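Local coordinates for cell division control protein 45 cdc45 putative (Entamoeba histolytica, PDB 6CC2) that probably takes part in DNA replication as a Cdc45-family cell division control protein, in a way that may be regulated by a conformational switch, at residues A[65-68]-A[69-73]; A[311-315]-A[316-320]. All coordinates share one frame; numbering follows the deposited sequence.

Overall arrangement
Both contacts are local, made by side chains and backbone of neighbouring turns at a helix end, and they lie on opposite sides of the chain's centre with their own centres about 56 Å apart. Contact 1 closes helix 61-71, and its inner face is buried against strands of the parallel sheet. Contact 2 opens helix 315-331 at the surface, after a loop that follows helix 303-306. The chemistry differs accordingly. At 65-73 a threonine hydroxyl and an aromatic-aliphatic pair finish the last turn, whereas at 311-320 a serine cap and a lysine ammonium reaching a loop carbonyl secure the first.

Contact 1: residues A[65-68]-A[69-73]; sequences SRVF and KETIG
F68 and I72 meet one turn apart at the C-terminal end of helix 61-71, where CD1 of I72 lies 3.6 Å from F68 CZ. The methyl approaches the far end of the ring obliquely. CG of F68 and CG1 of I72 both lie anti to their backbone N (chi1 -172° and -159°), and the nearly extended chi2 of I72 carries CD1 on to the ring. In the backbone of the same two residues, I72 N donates to F68 O at 2.9 Å, although I72 itself has already left helical backbone angles.

On the next face of the helix, V67 and T71 run side by side, with V67 CG1 3.7 Å from T71 OG1. The T71 hydroxyl, opposite the carbonyl carbon and beside its own backbone N (chi1 -63°), donates to V67 O at 2.8 Å from above the carbonyl plane. V67 O also accepts from T71 N (2.8 Å), so a single carbonyl is gripped twice by one residue. K69 and E70 continue the ordinary helical bonding, to S65 O and R66 O.

V67, F68 and T71 pack on Y28 of strand 24-29, whose Q26 also hydrogen-bonds T71 OG1. F68 further touches V80 of strand 77-83 and L95 of helix 91-95, placing the helix end against the parallel sheet.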
loop_
_atom_site.group_PDB
_atom_site.type_symbol
_atom_site.label_atom_id
_atom_site.label_comp_id
_atom_site.label_asym_id
_atom_site.label_seq_id
_atom_site.Cartn_x
_atom_site.Cartn_y
_atom_site.Cartn_z
ATOM N N SER A 65 -13.372 -15.202 7.071
ATOM C CA SER A 65 -14.194 -16.076 7.904
ATOM C C SER A 65 -14.764 -17.236 7.096
ATOM O O SER A 65 -14.801 -18.376 7.574
ATOM C CB SER A 65 -15.317 -15.264 8.547
ATOM O OG SER A 65 -16.094 -16.093 9.400
ATOM N N ARG A 66 -15.193 -16.970 5.854
ATOM C CA ARG A 66 -15.803 -18.011 5.040
ATOM C C ARG A 66 -14.795 -19.081 4.649
ATOM O O ARG A 66 -15.100 -20.276 4.716
ATOM C CB ARG A 66 -16.442 -17.387 3.803
ATOM C CG ARG A 66 -17.798 -16.740 4.094
ATOM C CD ARG A 66 -18.499 -16.278 2.814
ATOM N NE ARG A 66 -19.874 -15.856 3.063
ATOM C CZ ARG A 66 -20.298 -14.594 3.089
ATOM N NH1 ARG A 66 -19.456 -13.587 2.876
ATOM N NH2 ARG A 66 -21.580 -14.338 3.326
ATOM N N VAL A 67 -13.590 -18.676 4.223
ATOM C CA VAL A 67 -12.587 -19.672 3.848
ATOM C C VAL A 67 -12.146 -20.464 5.073
ATOM O O VAL A 67 -11.998 -21.692 5.017
ATOM C CB VAL A 67 -11.386 -19.004 3.154
ATOM C CG1 VAL A 67 -10.263 -20.017 2.944
ATOM C CG2 VAL A 67 -11.805 -18.371 1.844
ATOM N N PHE A 68 -11.910 -19.769 6.194
ATOM C CA PHE A 68 -11.536 -20.456 7.427
ATOM C C PHE A 68 -12.553 -21.540 7.764
ATOM O O PHE A 68 -12.190 -22.699 7.988
ATOM C CB PHE A 68 -11.405 -19.449 8.566
ATOM C CG PHE A 68 -10.843 -20.039 9.848
ATOM C CD1 PHE A 68 -9.476 -20.136 10.039
ATOM C CD2 PHE A 68 -11.684 -20.463 10.856
ATOM C CE1 PHE A 68 -8.960 -20.652 11.212
ATOM C CE2 PHE A 68 -11.170 -20.997 12.034
ATOM C CZ PHE A 68 -9.816 -21.087 12.206
ATOM N N LYS A 69 -13.846 -21.193 7.736
ATOM C CA LYS A 69 -14.876 -22.168 8.072
ATOM C C LYS A 69 -14.875 -23.341 7.094
ATOM O O LYS A 69 -15.028 -24.497 7.499
ATOM C CB LYS A 69 -16.245 -21.497 8.097
ATOM C CG LYS A 69 -17.367 -22.446 8.523
ATOM C CD LYS A 69 -18.733 -21.796 8.415
ATOM C CE LYS A 69 -19.821 -22.734 8.947
ATOM N NZ LYS A 69 -21.181 -22.184 8.722
ATOM N N GLU A 70 -14.709 -23.061 5.795
ATOM C CA GLU A 70 -14.664 -24.123 4.801
ATOM C C GLU A 70 -13.420 -24.997 4.952
ATOM O O GLU A 70 -13.445 -26.173 4.567
ATOM C CB GLU A 70 -14.715 -23.526 3.392
ATOM C CG GLU A 70 -14.497 -24.533 2.263
ATOM C CD GLU A 70 -15.573 -25.608 2.205
ATOM O OE1 GLU A 70 -16.739 -25.309 2.548
ATOM O OE2 GLU A 70 -15.251 -26.756 1.823
ATOM N N THR A 71 -12.342 -24.454 5.510
ATOM C CA THR A 71 -11.070 -25.162 5.605
ATOM C C THR A 71 -10.981 -26.027 6.857
ATOM O O THR A 71 -10.670 -27.219 6.771
ATOM C CB THR A 71 -9.913 -24.155 5.612
ATOM O OG1 THR A 71 -9.893 -23.429 4.377
ATOM C CG2 THR A 71 -8.575 -24.868 5.809
ATOM N N ILE A 72 -11.217 -25.431 8.028
ATOM C CA ILE A 72 -11.002 -26.130 9.287
ATOM C C ILE A 72 -11.896 -27.357 9.355
ATOM O O ILE A 72 -13.112 -27.282 9.140
ATOM C CB ILE A 72 -11.250 -25.171 10.462
ATOM C CG1 ILE A 72 -10.563 -25.689 11.725
ATOM C CG2 ILE A 72 -12.748 -24.987 10.709
ATOM C CD1 ILE A 72 -10.370 -24.623 12.781
ATOM N N GLY A 73 -11.285 -28.508 9.644
ATOM C CA GLY A 73 -12.002 -29.747 9.755
ATOM C C GLY A 73 -12.342 -30.426 8.447
ATOM O O GLY A 73 -13.041 -31.454 8.465
#

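Contact 2: residues A[311-315]-A[316-320]; sequences KTMSL and EMKNK. With EDO (1,2-ethanediol), chain L.
K318 sends its ammonium group back past the start of its own helix to M313 O, with NZ donating at 3.1 Å and tilted 21° from the carbonyl plane. The side chain is extended until chi4 (124°), where the last bond bends NZ toward the loop. O1 of a 1,2-ethanediol, probably from the crystallisation liquor, is modelled so close to NZ that the details of their hydrogen bond are doubtful; Y310 adds a cation-pi contact.

S314 supplies the next set of bonds. Its hydroxyl sits between the backbone N and the carbonyl carbon (chi1 76°), which turns OG in to accept from M317 N at 3.1 Å. S314 O accepts from K318 N at 3.0 Å, and more weakly from M317 N. One residue further on, N319 N donates to L315 O at 2.8 Å.

Apolar atoms lie around this polar frame. Both M313 and M317 are selenomethionines and cross at about a right angle, M313 CG resting 3.8 Å from M317 CB. The terminal CE of M313 then touches K318 CG at 3.6 Å. Apart from these apolar contacts, the CD1 methyl of L315 lies beside the amide oxygen of N319. Q305 of helix 303-306 contacts both selenomethionines and accepts from S314 N. The whole is a serine N-cap at the start of helix 315-331, with a lysine from the first turn tying the preceding loop to it.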
loop_
_atom_site.group_PDB
_atom_site.type_symbol
_atom_site.label_atom_id
_atom_site.label_comp_id
_atom_site.label_asym_id
_atom_site.label_seq_id
_atom_site.Cartn_x
_atom_site.Cartn_y
_atom_site.Cartn_z
ATOM N N LYS A 311 16.864 8.593 -17.910
ATOM C CA LYS A 311 18.115 7.872 -18.121
ATOM C C LYS A 311 18.949 8.476 -19.246
ATOM O O LYS A 311 20.174 8.353 -19.232
ATOM C CB LYS A 311 17.839 6.399 -18.400
ATOM C CG LYS A 311 17.473 5.634 -17.132
ATOM C CD LYS A 311 17.252 4.146 -17.378
ATOM C CE LYS A 311 16.935 3.436 -16.058
ATOM N NZ LYS A 311 16.709 1.976 -16.249
ATOM N N THR A 312 18.318 9.128 -20.223
ATOM C CA THR A 312 19.077 9.735 -21.307
ATOM C C THR A 312 19.251 11.244 -21.149
ATOM O O THR A 312 20.034 11.835 -21.889
ATOM C CB THR A 312 18.423 9.430 -22.661
ATOM O OG1 THR A 312 17.099 9.960 -22.700
ATOM C CG2 THR A 312 18.374 7.923 -22.899
HETATM N N MSE A 313 18.559 11.863 -20.198
HETATM C CA MSE A 313 18.777 13.287 -19.899
HETATM C C MSE A 313 20.232 13.461 -19.483
HETATM O O MSE A 313 20.799 12.632 -18.789
HETATM C CB MSE A 313 17.819 13.774 -18.822
HETATM C CG MSE A 313 17.750 15.282 -18.782
HETATM SE SE MSE A 313 16.475 15.974 -17.539
HETATM C CE MSE A 313 17.395 15.585 -15.861
ATOM N N SER A 314 20.876 14.527 -19.949
ATOM C CA SER A 314 22.296 14.682 -19.695
ATOM C C SER A 314 22.561 14.804 -18.198
ATOM O O SER A 314 21.728 15.309 -17.440
ATOM C CB SER A 314 22.830 15.920 -20.409
ATOM O OG SER A 314 22.453 17.083 -19.724
ATOM N N LEU A 315 23.766 14.389 -17.792
ATOM C CA LEU A 315 24.160 14.528 -16.392
ATOM C C LEU A 315 24.232 15.993 -15.986
ATOM O O LEU A 315 23.927 16.328 -14.835
ATOM C CB LEU A 315 25.489 13.842 -16.154
ATOM C CG LEU A 315 25.969 13.756 -14.705
ATOM C CD1 LEU A 315 24.880 13.233 -13.789
ATOM C CD2 LEU A 315 27.192 12.868 -14.594
ATOM N N GLU A 316 24.595 16.875 -16.919
ATOM C CA GLU A 316 24.599 18.303 -16.619
ATOM C C GLU A 316 23.213 18.777 -16.214
ATOM O O GLU A 316 23.073 19.616 -15.315
ATOM C CB GLU A 316 25.097 19.106 -17.825
ATOM C CG GLU A 316 26.578 19.040 -18.072
ATOM C CD GLU A 316 27.014 17.843 -18.897
ATOM O OE1 GLU A 316 26.183 16.947 -19.143
ATOM O OE2 GLU A 316 28.184 17.801 -19.292
HETATM N N MSE A 317 22.169 18.249 -16.849
HETATM C CA MSE A 317 20.822 18.660 -16.520
HETATM C C MSE A 317 20.415 18.027 -15.182
HETATM O O MSE A 317 19.717 18.641 -14.395
HETATM C CB MSE A 317 19.828 18.264 -17.608
HETATM C CG MSE A 317 20.002 19.017 -18.913
HETATM SE SE MSE A 317 19.883 20.975 -18.751
HETATM C CE MSE A 317 21.808 21.367 -18.697
ATOM N N LYS A 318 20.887 16.803 -14.937
ATOM C CA LYS A 318 20.585 16.153 -13.666
ATOM C C LYS A 318 21.203 16.929 -12.503
ATOM O O LYS A 318 20.579 17.068 -11.442
ATOM C CB LYS A 318 21.092 14.714 -13.677
ATOM C CG LYS A 318 20.262 13.776 -14.536
ATOM C CD LYS A 318 20.845 12.378 -14.544
ATOM C CE LYS A 318 19.936 11.406 -15.284
ATOM N NZ LYS A 318 20.636 10.714 -16.396
ATOM N N ASN A 319 22.423 17.426 -12.692
ATOM C CA ASN A 319 23.103 18.201 -11.650
ATOM C C ASN A 319 22.347 19.496 -11.369
ATOM O O ASN A 319 22.179 19.884 -10.207
ATOM C CB ASN A 319 24.543 18.507 -12.051
ATOM C CG ASN A 319 25.434 17.264 -12.097
ATOM O OD1 ASN A 319 25.153 16.256 -11.463
ATOM N ND2 ASN A 319 26.511 17.344 -12.854
ATOM N N LYS A 320 21.862 20.165 -12.421
ATOM C CA LYS A 320 21.063 21.376 -12.236
ATOM C C LYS A 320 19.790 21.078 -11.461
ATOM O O LYS A 320 19.413 21.821 -10.545
ATOM C CB LYS A 320 20.706 22.009 -13.590
ATOM C CG LYS A 320 21.784 22.886 -14.186
ATOM C CD LYS A 320 21.378 23.382 -15.590
ATOM C CE LYS A 320 21.616 24.875 -15.759
ATOM N NZ LYS A 320 21.889 25.217 -17.166
HETATM C C1 EDO L . 23.930 9.965 -16.420
HETATM O O1 EDO L . 22.939 10.735 -17.115
HETATM C C2 EDO L . 23.282 8.820 -15.646
HETATM O O2 EDO L . 22.522 7.988 -16.536
#